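Local coordinates for protein squalene synthase HpnC (Alicyclobacillus acidocaldarius subsp. acidocaldarius, PDB 4HD1) that probably acts as a squalene/phytoene synthase family transferase, working on prenyl diphosphates in the making of squalene-type C30 hydrocarbons, at residues A[21-26]-A[48-52]; A[154-158]-A[229-234]. All blocks are in the same frame, centred on the assembly; numbering follows the deposited sequence.

Contact 1. Residues A[21-26]-A[48-52]; sequences LTRSHY and YAFCR
Tyr26 and Tyr48 meet in a T-shaped pair: the CD1 edge of Tyr48 points at one face of the Tyr26 ring, with centroids 5.2 Å apart and planes at 88°. The approach is off-centre, with Tyr48 CD1 3.7 Å from Tyr26 CZ. Beside this pair, the two helices come close at Thr22 and Ala49, whose CA atoms are 5.3 Å apart, a close approach consistent with the small Ala49 side chain. Thr22 sets CG2 and OG1 against Tyr48 CB; the hydroxyl itself bonds back to Cys18 O within its own helix. The segments cross at 59°, joining the end of helix 12-25 to helix 41-56 in the all-helical prenyl synthase fold. Helix 41-56 leads into the aspartate-rich motif, which in this family usually serves magnesium-diphosphate binding; His25 NE2 bonds to its Asp55. Toward solvent the packing gives way to one long side chain. With CG anti to its backbone N (chi1 178°), Arg52 runs across His25, its CG lying 3.7 Å from the imidazole centroid in a CH-pi contact over the face. Beyond that, NH1 donates to a lone pair of Leu21 O at 3.0 Å, within the carbonyl plane; the same oxygen also accepts His25 N. A weak bond of 3.1 Å links Arg52 NH1 to Ser24 OG on the solvent side, where Ser24 is exposed, while Leu21 CD2 lies over one guanidinium face.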
# COMPACT_ATOMS: atom_id res chain seq x y z
N LEU A 21 -5.10 -9.99 14.19
CA LEU A 21 -4.71 -8.59 14.01
C LEU A 21 -5.09 -8.12 12.61
O LEU A 21 -5.59 -7.00 12.44
CB LEU A 21 -3.20 -8.40 14.24
CG LEU A 21 -2.59 -8.78 15.60
CD1 LEU A 21 -1.07 -8.65 15.58
CD2 LEU A 21 -3.20 -8.01 16.78
N THR A 22 -4.89 -9.00 11.63
CA THR A 22 -5.21 -8.68 10.24
C THR A 22 -6.71 -8.53 10.02
O THR A 22 -7.16 -7.49 9.52
CB THR A 22 -4.59 -9.71 9.27
OG1 THR A 22 -3.16 -9.60 9.33
CG2 THR A 22 -5.06 -9.47 7.84
N ARG A 23 -7.49 -9.54 10.40
CA ARG A 23 -8.94 -9.52 10.18
C ARG A 23 -9.65 -8.37 10.88
O ARG A 23 -10.59 -7.80 10.33
CB ARG A 23 -9.58 -10.87 10.52
CG ARG A 23 -9.21 -11.97 9.53
CD ARG A 23 -9.83 -13.32 9.89
NE ARG A 23 -11.21 -13.45 9.41
CZ ARG A 23 -12.29 -13.55 10.19
NH1 ARG A 23 -12.18 -13.54 11.52
NH2 ARG A 23 -13.49 -13.67 9.64
N SER A 24 -9.19 -8.00 12.08
CA SER A 24 -9.80 -6.89 12.81
C SER A 24 -9.42 -5.52 12.25
O SER A 24 -10.21 -4.59 12.32
CB SER A 24 -9.45 -6.96 14.30
OG SER A 24 -8.18 -6.38 14.55
N HIS A 25 -8.21 -5.40 11.69
CA HIS A 25 -7.73 -4.12 11.16
C HIS A 25 -8.17 -3.85 9.74
O HIS A 25 -8.51 -2.71 9.41
CB HIS A 25 -6.20 -4.03 11.26
CG HIS A 25 -5.64 -2.68 10.87
ND1 HIS A 25 -5.68 -1.61 11.69
CD2 HIS A 25 -4.99 -2.26 9.71
CE1 HIS A 25 -5.11 -0.56 11.09
NE2 HIS A 25 -4.68 -0.95 9.88
N TYR A 26 -8.18 -4.87 8.90
CA TYR A 26 -8.56 -4.70 7.49
C TYR A 26 -9.95 -5.27 7.22
O TYR A 26 -10.13 -6.49 7.12
CB TYR A 26 -7.52 -5.35 6.56
CG TYR A 26 -6.11 -4.79 6.68
CD1 TYR A 26 -5.70 -3.70 5.90
CD2 TYR A 26 -5.19 -5.34 7.58
CE1 TYR A 26 -4.41 -3.19 6.01
CE2 TYR A 26 -3.91 -4.84 7.70
CZ TYR A 26 -3.52 -3.76 6.91
OH TYR A 26 -2.25 -3.26 7.03
N TYR A 48 0.57 -8.65 6.51
CA TYR A 48 -0.43 -7.64 6.83
C TYR A 48 -0.41 -7.22 8.30
O TYR A 48 -0.59 -6.03 8.58
CB TYR A 48 -1.81 -8.05 6.34
CG TYR A 48 -2.02 -7.67 4.90
CD1 TYR A 48 -2.56 -6.43 4.55
CD2 TYR A 48 -1.64 -8.53 3.86
CE1 TYR A 48 -2.73 -6.07 3.22
CE2 TYR A 48 -1.81 -8.18 2.53
CZ TYR A 48 -2.36 -6.95 2.21
OH TYR A 48 -2.53 -6.59 0.90
N ALA A 49 -0.17 -8.16 9.22
CA ALA A 49 0.02 -7.79 10.63
C ALA A 49 1.21 -6.85 10.76
O ALA A 49 1.14 -5.86 11.48
CB ALA A 49 0.20 -9.02 11.52
N PHE A 50 2.29 -7.12 10.03
CA PHE A 50 3.42 -6.19 10.01
C PHE A 50 3.01 -4.77 9.56
O PHE A 50 3.40 -3.79 10.19
CB PHE A 50 4.57 -6.71 9.14
CG PHE A 50 5.65 -5.69 8.89
CD1 PHE A 50 6.73 -5.56 9.77
CD2 PHE A 50 5.58 -4.83 7.79
CE1 PHE A 50 7.71 -4.61 9.55
CE2 PHE A 50 6.55 -3.88 7.58
CZ PHE A 50 7.62 -3.77 8.46
N CYS A 51 2.22 -4.67 8.49
CA CYS A 51 1.74 -3.37 8.00
C CYS A 51 0.82 -2.67 9.00
O CYS A 51 0.88 -1.46 9.16
CB CYS A 51 1.04 -3.50 6.65
SG CYS A 51 2.07 -4.14 5.32
N ARG A 52 -0.04 -3.45 9.66
CA ARG A 52 -0.90 -2.93 10.72
C ARG A 52 -0.04 -2.27 11.81
O ARG A 52 -0.38 -1.20 12.31
CB ARG A 52 -1.77 -4.04 11.33
CG ARG A 52 -2.65 -3.57 12.48
CD ARG A 52 -2.81 -4.64 13.55
NE ARG A 52 -3.30 -4.08 14.81
CZ ARG A 52 -4.55 -4.19 15.27
NH1 ARG A 52 -5.47 -4.86 14.57
NH2 ARG A 52 -4.88 -3.62 16.42

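Contact 2. Residues A[154-158]-A[229-234]; sequences RARLS and RLESLV
Leucine packing bordered by one arginine-to-carbonyl bond joins Leu157 and Arg154, near the start of helix 152-172, to Leu230 and Leu233 in the turn between helices 207-227 and 236-257. The backbones come nearest at Leu157 and Leu230, with CA atoms 5.8 Å apart, and there both side chains start out toward each other, CB to CB at 3.9 Å. At chi1 -175° the Leu230 side chain extends away from its own N, which carries its two methyls into the helix surface. They part there: CD1 sits 3.6 Å from Arg154 CG, while CD2 lies 3.7 Å from Ser158 CB. Leu230 thus fits between Arg154 and Ser158, one helical turn apart, with Leu157 alongside. Leu157 turns CD1 the other way, to meet Leu233 CD1 at 3.7 Å with the two side chains crossing at about a right angle. Arg229 adds its aliphatic CB and CG at the margin, side by side with Leu157, while its guanidinium turns from the helix. In this 3-10 stretch Leu233 N bonds to Leu230 O at 2.9 Å; the three-residue spacing is consistent with both leucines facing helix 152-172. Arg154 then closes the outer edge. Its CD lies against Leu233 CB, and the bend at chi3 (-76°) turns the guanidinium so that NH1 reaches Leu233 O at 2.8 Å. The carbonyl points almost straight at the donor (C=O...N 174°) and lies near the guanidinium plane, while NH2 forms a salt bridge with Asp151. On the inner side, Leu230 also touches Leu144 of helix 137-146 and Leu242 of helix 236-257, placing the turn among three helices, with Val234 leading on against Ala239.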
# COMPACT_ATOMS: atom_id res chain seq x y z
N ARG A 154 9.05 -8.11 -13.07
CA ARG A 154 7.71 -8.23 -12.51
C ARG A 154 7.45 -7.23 -11.39
O ARG A 154 6.32 -6.74 -11.25
CB ARG A 154 7.44 -9.67 -12.08
CG ARG A 154 7.18 -10.56 -13.29
CD ARG A 154 6.87 -12.00 -12.90
NE ARG A 154 8.07 -12.73 -12.51
CZ ARG A 154 8.14 -14.05 -12.38
NH1 ARG A 154 7.07 -14.81 -12.63
NH2 ARG A 154 9.28 -14.61 -12.01
N ALA A 155 8.48 -6.90 -10.62
CA ALA A 155 8.39 -5.85 -9.60
C ALA A 155 8.05 -4.50 -10.24
O ALA A 155 7.20 -3.76 -9.74
CB ALA A 155 9.68 -5.76 -8.80
N ARG A 156 8.71 -4.21 -11.37
CA ARG A 156 8.50 -2.97 -12.11
C ARG A 156 7.03 -2.83 -12.52
O ARG A 156 6.43 -1.78 -12.33
CB ARG A 156 9.43 -2.95 -13.34
CG ARG A 156 9.51 -1.63 -14.08
CD ARG A 156 10.39 -1.72 -15.32
NE ARG A 156 9.97 -2.76 -16.27
CZ ARG A 156 8.95 -2.64 -17.13
NH1 ARG A 156 8.21 -1.54 -17.17
NH2 ARG A 156 8.67 -3.64 -17.96
N LEU A 157 6.45 -3.91 -13.04
CA LEU A 157 5.04 -3.94 -13.42
C LEU A 157 4.11 -3.87 -12.21
O LEU A 157 3.06 -3.21 -12.25
CB LEU A 157 4.75 -5.20 -14.24
CG LEU A 157 5.55 -5.36 -15.53
CD1 LEU A 157 5.40 -6.77 -16.07
CD2 LEU A 157 5.11 -4.33 -16.58
N SER A 158 4.49 -4.56 -11.13
CA SER A 158 3.75 -4.50 -9.87
C SER A 158 3.68 -3.06 -9.35
O SER A 158 2.60 -2.58 -9.00
CB SER A 158 4.39 -5.43 -8.83
OG SER A 158 3.88 -5.19 -7.53
N ARG A 229 0.17 -6.04 -17.59
CA ARG A 229 1.05 -7.05 -18.19
C ARG A 229 1.48 -8.13 -17.19
O ARG A 229 1.69 -9.28 -17.58
CB ARG A 229 2.27 -6.38 -18.85
CG ARG A 229 3.24 -7.32 -19.55
CD ARG A 229 2.64 -7.98 -20.78
NE ARG A 229 3.48 -9.09 -21.24
CZ ARG A 229 3.04 -10.13 -21.95
NH1 ARG A 229 1.76 -10.21 -22.29
NH2 ARG A 229 3.88 -11.09 -22.31
N LEU A 230 1.58 -7.76 -15.92
CA LEU A 230 1.96 -8.70 -14.85
C LEU A 230 0.98 -9.89 -14.75
O LEU A 230 1.38 -11.03 -14.43
CB LEU A 230 2.06 -7.95 -13.51
CG LEU A 230 2.55 -8.72 -12.28
CD1 LEU A 230 3.90 -9.40 -12.53
CD2 LEU A 230 2.60 -7.84 -11.03
N GLU A 231 -0.29 -9.64 -15.05
CA GLU A 231 -1.30 -10.69 -15.05
C GLU A 231 -0.97 -11.88 -15.96
O GLU A 231 -1.48 -12.97 -15.74
CB GLU A 231 -2.68 -10.12 -15.38
CG GLU A 231 -3.20 -9.18 -14.29
CD GLU A 231 -4.32 -8.27 -14.75
OE1 GLU A 231 -5.03 -8.61 -15.73
OE2 GLU A 231 -4.50 -7.20 -14.12
N SER A 232 -0.11 -11.68 -16.96
CA SER A 232 0.27 -12.79 -17.85
C SER A 232 1.55 -13.51 -17.41
O SER A 232 2.01 -14.42 -18.10
CB SER A 232 0.45 -12.29 -19.29
OG SER A 232 -0.66 -11.52 -19.70
N LEU A 233 2.12 -13.10 -16.28
CA LEU A 233 3.46 -13.55 -15.89
C LEU A 233 3.50 -14.24 -14.52
O LEU A 233 4.58 -14.50 -13.98
CB LEU A 233 4.44 -12.37 -15.90
CG LEU A 233 4.49 -11.46 -17.14
CD1 LEU A 233 5.50 -10.34 -16.94
CD2 LEU A 233 4.85 -12.26 -18.39
N VAL A 234 2.32 -14.54 -13.97
CA VAL A 234 2.21 -15.09 -12.62
C VAL A 234 1.24 -16.27 -12.57
O VAL A 234 0.46 -16.44 -13.52
CB VAL A 234 1.80 -13.99 -11.60
CG1 VAL A 234 2.86 -12.90 -11.53
CG2 VAL A 234 0.44 -13.39 -11.95

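How the contacts relate
Contacts 1 and 2 hold different helices of the same all-helical fold, with centres 25 Å apart and nearest atoms about 11 Å apart. Both mix buried and more exposed residues, though contact 1 lies somewhat nearer the middle of the chain, about 13 Å against 17 Å from centre to centre. Contact 1 sets helix on helix through aromatic, CH-pi and polar groups, beside the aspartates that follow in helix 41-56. Contact 2 instead seats a turn on a helix and relies chiefly on leucines. Each includes an arginine NH1 donating to a backbone carbonyl across the contact, but Arg52 approaches a lone pair from the side whereas Arg154 meets its carbonyl nearly head-on.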